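Local coordinates for Glyco_hydro_cc domain-containing protein (Pseudomonas viridiflava, PDB 6UAV) that hydrolyses beta-1,3-glucan chains internally, as a family GH128 (subgroup II) endo-beta-1,3-glucanase, at residues A[101-109]-A[143-154]. Residues are numbered along the deposited sequence; the frame is centred on the assembly and turned at random.
Sequences LWPRLEQIS and YASAHQGRDPQI. With SO4 (sulfate ion), chain D.
Both oxygens of the Glu-106 carboxylate are put to work across this contact, one on a phenol and the other on a backbone amide. Glu-106 OE1 accepts a hydrogen bond from Tyr-143 OH on its syn lone pair, with only 2.6 Å between the two atoms. OE2, met nearly along its C-O bond, accepts from Gln-153 N in an almost straight bond (170°) and also accepts from a water held by Arg-150 NE and Asp-151 O. The Glu-106 chain runs extended beyond CG (chi2 174°), and it and the tyrosine come from opposite directions, with the carboxylate plane 84° from the ring plane.

While donating to Glu-106, Tyr-143 OH accepts from Arg-150 NH2 at 2.9 Å, so the phenol oxygen links the carboxylate to the guanidinium group, each by one hydrogen bond; the positive charge would be expected to stabilise the carboxylate. The Tyr-143 ring lies between Pro-152 on one face and the imidazole of His-147 on the other. His-147 ND1 and both terminal nitrogens of Arg-150 hold a sulfate, probably from the crystallisation liquor.

In this TIM barrel, helix 95-112 and helix 132-146 follow strands 78-81 and 115-121, and the loop after the second helix folds back over the first before strand 156-161 begins. Trp-102 is wedged beneath that loop. Its indole edge points at the Tyr-143 face in an offset edge-to-face pair, while Trp-102 NE1 donates to Gln-153 O at 2.8 Å, the oxygen lying in the ring plane. Pro-152 CB packs 3.7 Å from Trp-102 CD1. One turn beyond Glu-106, Ser-109 OG accepts from Gln-153 NE2 at 2.9 Å, in the plane of the amide, and is also hydrogen-bonded to Val-114 O; a second water joins Gln-153 OE1 to Glu-106 O.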
loop_
_atom_site.group_PDB
_atom_site.type_symbol
_atom_site.label_atom_id
_atom_site.label_comp_id
_atom_site.label_asym_id
_atom_site.label_seq_id
_atom_site.Cartn_x
_atom_site.Cartn_y
_atom_site.Cartn_z
ATOM N N LEU A 101 19.921 -2.816 1.986
ATOM C CA LEU A 101 18.875 -3.690 2.588
ATOM C C LEU A 101 18.482 -4.791 1.604
ATOM O O LEU A 101 18.067 -5.861 2.026
ATOM C CB LEU A 101 17.676 -2.835 3.006
ATOM C CG LEU A 101 16.484 -3.582 3.599
ATOM C CD1 LEU A 101 16.871 -4.285 4.880
ATOM C CD2 LEU A 101 15.314 -2.660 3.833
ATOM N N TRP A 102 18.472 -4.492 0.322
ATOM C CA TRP A 102 17.661 -5.284 -0.635
ATOM C C TRP A 102 18.009 -6.757 -0.601
ATOM O O TRP A 102 17.098 -7.599 -0.667
ATOM C CB TRP A 102 17.745 -4.683 -2.059
ATOM C CG TRP A 102 16.497 -4.967 -2.839
ATOM C CD1 TRP A 102 16.267 -5.912 -3.814
ATOM C CD2 TRP A 102 15.239 -4.332 -2.607
ATOM N NE1 TRP A 102 14.960 -5.850 -4.209
ATOM C CE2 TRP A 102 14.301 -4.919 -3.485
ATOM C CE3 TRP A 102 14.800 -3.331 -1.740
ATOM C CZ2 TRP A 102 12.966 -4.514 -3.549
ATOM C CZ3 TRP A 102 13.485 -2.901 -1.845
ATOM C CH2 TRP A 102 12.598 -3.481 -2.737
ATOM N N PRO A 103 19.299 -7.165 -0.551
ATOM C CA PRO A 103 19.629 -8.607 -0.559
ATOM C C PRO A 103 18.952 -9.373 0.598
ATOM O O PRO A 103 18.628 -10.555 0.422
ATOM C CB PRO A 103 21.163 -8.643 -0.489
ATOM C CG PRO A 103 21.573 -7.287 -1.149
ATOM C CD PRO A 103 20.524 -6.333 -0.607
ATOM N N ARG A 104 18.823 -8.752 1.760
ATOM C CA ARG A 104 18.065 -9.327 2.925
ATOM C C ARG A 104 16.604 -9.620 2.533
ATOM O O ARG A 104 16.076 -10.686 2.915
ATOM C CB ARG A 104 18.186 -8.384 4.129
ATOM C CG ARG A 104 19.567 -8.438 4.773
ATOM C CD ARG A 104 19.726 -7.333 5.797
ATOM N NE ARG A 104 18.816 -7.362 6.926
ATOM C CZ ARG A 104 18.705 -6.358 7.784
ATOM N NH1 ARG A 104 19.518 -5.317 7.629
ATOM N NH2 ARG A 104 17.874 -6.423 8.822
ATOM N N LEU A 105 15.962 -8.718 1.785
ATOM C CA LEU A 105 14.582 -8.900 1.275
ATOM C C LEU A 105 14.568 -9.988 0.225
ATOM O O LEU A 105 13.631 -10.808 0.223
ATOM C CB LEU A 105 14.038 -7.568 0.759
ATOM C CG LEU A 105 14.121 -6.428 1.774
ATOM C CD1 LEU A 105 13.582 -5.207 1.139
ATOM C CD2 LEU A 105 13.352 -6.731 3.073
ATOM N N GLU A 106 15.537 -9.987 -0.698
ATOM C CA GLU A 106 15.618 -11.053 -1.709
ATOM C C GLU A 106 15.797 -12.398 -1.012
ATOM O O GLU A 106 15.307 -13.453 -1.544
ATOM C CB GLU A 106 16.779 -10.734 -2.669
ATOM C CG GLU A 106 16.505 -9.547 -3.527
ATOM C CD GLU A 106 17.658 -9.096 -4.392
ATOM O OE1 GLU A 106 18.794 -9.303 -3.967
ATOM O OE2 GLU A 106 17.394 -8.510 -5.498
ATOM N N GLN A 107 16.610 -12.446 0.028
ATOM C CA GLN A 107 16.824 -13.695 0.775
ATOM C C GLN A 107 15.469 -14.132 1.366
ATOM O O GLN A 107 15.087 -15.332 1.276
ATOM C CB GLN A 107 17.890 -13.528 1.855
ATOM C CG GLN A 107 18.037 -14.846 2.620
ATOM C CD GLN A 107 19.138 -14.827 3.660
ATOM O OE1 GLN A 107 19.089 -14.060 4.635
ATOM N NE2 GLN A 107 20.105 -15.710 3.467
ATOM N N ILE A 108 14.737 -13.213 1.973
ATOM C CA ILE A 108 13.408 -13.547 2.593
ATOM C C ILE A 108 12.476 -14.061 1.477
ATOM O O ILE A 108 11.830 -15.099 1.659
ATOM C CB ILE A 108 12.837 -12.340 3.343
ATOM C CG1 ILE A 108 13.607 -12.057 4.627
ATOM C CG2 ILE A 108 11.327 -12.517 3.545
ATOM C CD1 ILE A 108 13.503 -10.605 5.101
ATOM N N SER A 109 12.518 -13.447 0.300
ATOM C CA SER A 109 11.737 -13.931 -0.866
ATOM C C SER A 109 12.138 -15.344 -1.245
ATOM O O SER A 109 11.221 -16.172 -1.449
ATOM C CB SER A 109 11.846 -12.954 -2.039
ATOM O OG SER A 109 11.193 -13.488 -3.177
ATOM N N TYR A 143 22.010 -0.787 -6.633
ATOM C CA TYR A 143 21.897 -2.257 -6.523
ATOM C C TYR A 143 22.742 -2.897 -7.629
ATOM O O TYR A 143 23.564 -3.806 -7.369
ATOM C CB TYR A 143 20.443 -2.713 -6.571
ATOM C CG TYR A 143 20.389 -4.195 -6.323
ATOM C CD1 TYR A 143 20.634 -5.081 -7.335
ATOM C CD2 TYR A 143 20.158 -4.727 -5.056
ATOM C CE1 TYR A 143 20.608 -6.451 -7.134
ATOM C CE2 TYR A 143 20.164 -6.089 -4.822
ATOM C CZ TYR A 143 20.357 -6.966 -5.870
ATOM O OH TYR A 143 20.429 -8.321 -5.702
ATOM N N ALA A 144 22.598 -2.469 -8.904
ATOM C CA ALA A 144 23.299 -3.098 -10.032
ATOM C C ALA A 144 24.813 -2.971 -9.821
ATOM O O ALA A 144 25.523 -3.908 -10.095
ATOM C CB ALA A 144 22.871 -2.500 -11.347
ATOM N N SER A 145 25.299 -1.840 -9.319
ATOM C CA SER A 145 26.720 -1.639 -8.987
ATOM C C SER A 145 27.238 -2.736 -8.032
ATOM O O SER A 145 28.376 -3.268 -8.233
ATOM C CB SER A 145 26.915 -0.264 -8.395
ATOM O OG SER A 145 28.289 -0.082 -8.088
ATOM N N ALA A 146 26.457 -3.019 -6.994
ATOM C CA ALA A 146 26.860 -3.989 -5.949
ATOM C C ALA A 146 26.693 -5.447 -6.398
ATOM O O ALA A 146 27.175 -6.333 -5.622
ATOM C CB ALA A 146 26.099 -3.682 -4.683
ATOM N N HIS A 147 26.035 -5.737 -7.528
ATOM C CA HIS A 147 25.684 -7.134 -7.919
ATOM C C HIS A 147 25.952 -7.381 -9.406
ATOM O O HIS A 147 25.060 -8.025 -10.082
ATOM C CB HIS A 147 24.233 -7.416 -7.495
ATOM C CG HIS A 147 24.029 -7.172 -6.045
ATOM N ND1 HIS A 147 24.468 -8.082 -5.119
ATOM C CD2 HIS A 147 23.635 -6.077 -5.368
ATOM C CE1 HIS A 147 24.219 -7.599 -3.911
ATOM N NE2 HIS A 147 23.749 -6.327 -4.048
ATOM N N GLN A 148 27.121 -6.962 -9.882
ATOM C CA GLN A 148 27.649 -7.318 -11.239
ATOM C C GLN A 148 26.611 -6.929 -12.306
ATOM O O GLN A 148 26.471 -7.663 -13.305
ATOM C CB GLN A 148 27.888 -8.824 -11.385
ATOM C CG GLN A 148 29.050 -9.381 -10.572
ATOM C CD GLN A 148 29.180 -10.900 -10.709
ATOM O OE1 GLN A 148 28.597 -11.673 -9.934
ATOM N NE2 GLN A 148 29.925 -11.343 -11.715
ATOM N N GLY A 149 25.888 -5.836 -12.096
ATOM C CA GLY A 149 24.962 -5.294 -13.115
ATOM C C GLY A 149 23.576 -5.908 -13.060
ATOM O O GLY A 149 22.719 -5.471 -13.824
ATOM N N ARG A 150 23.303 -6.806 -12.105
ATOM C CA ARG A 150 21.942 -7.401 -11.937
ATOM C C ARG A 150 20.978 -6.332 -11.356
ATOM O O ARG A 150 21.353 -5.573 -10.438
ATOM C CB ARG A 150 22.042 -8.656 -11.057
ATOM C CG ARG A 150 20.751 -9.461 -10.990
ATOM C CD ARG A 150 20.834 -10.700 -10.144
ATOM N NE ARG A 150 21.064 -10.381 -8.735
ATOM C CZ ARG A 150 22.170 -10.654 -8.049
ATOM N NH1 ARG A 150 23.212 -11.221 -8.655
ATOM N NH2 ARG A 150 22.269 -10.344 -6.778
ATOM N N ASP A 151 19.766 -6.238 -11.885
ATOM C CA ASP A 151 18.710 -5.371 -11.328
ATOM C C ASP A 151 18.195 -5.951 -10.013
ATOM O O ASP A 151 18.161 -7.156 -9.879
ATOM C CB ASP A 151 17.542 -5.199 -12.314
ATOM C CG ASP A 151 17.808 -4.201 -13.446
ATOM O OD1 ASP A 151 18.739 -3.387 -13.346
ATOM O OD2 ASP A 151 17.011 -4.219 -14.357
ATOM N N PRO A 152 17.739 -5.107 -9.075
ATOM C CA PRO A 152 17.095 -5.586 -7.843
ATOM C C PRO A 152 15.829 -6.355 -8.206
ATOM O O PRO A 152 15.158 -6.026 -9.217
ATOM C CB PRO A 152 16.772 -4.314 -7.069
ATOM C CG PRO A 152 16.663 -3.247 -8.139
ATOM C CD PRO A 152 17.685 -3.637 -9.171
ATOM N N GLN A 153 15.520 -7.395 -7.421
ATOM C CA GLN A 153 14.244 -8.120 -7.625
ATOM C C GLN A 153 13.099 -7.191 -7.228
ATOM O O GLN A 153 13.042 -6.782 -6.070
ATOM C CB GLN A 153 14.208 -9.324 -6.700
ATOM C CG GLN A 153 12.925 -10.162 -6.867
ATOM C CD GLN A 153 12.830 -11.220 -5.781
ATOM O OE1 GLN A 153 13.865 -11.696 -5.312
ATOM N NE2 GLN A 153 11.615 -11.582 -5.366
ATOM N N ILE A 154 12.256 -6.852 -8.175
ATOM C CA ILE A 154 11.037 -6.052 -7.910
ATOM C C ILE A 154 9.928 -6.800 -8.607
ATOM O O ILE A 154 9.931 -6.870 -9.837
ATOM C CB ILE A 154 11.157 -4.592 -8.367
ATOM C CG1 ILE A 154 12.243 -3.808 -7.605
ATOM C CG2 ILE A 154 9.777 -3.917 -8.158
ATOM C CD1 ILE A 154 12.384 -2.392 -8.122
HETATM S S SO4 D . 25.891 -11.306 -5.886
HETATM O O1 SO4 D . 25.622 -11.544 -7.263
HETATM O O2 SO4 D . 26.919 -12.203 -5.436
HETATM O O3 SO4 D . 26.378 -9.980 -5.734
HETATM O O4 SO4 D . 24.693 -11.521 -5.095
HETATM O O HOH W 1 18.434 -9.244 -8.013
HETATM O O HOH W 2 14.752 -13.962 -4.229
#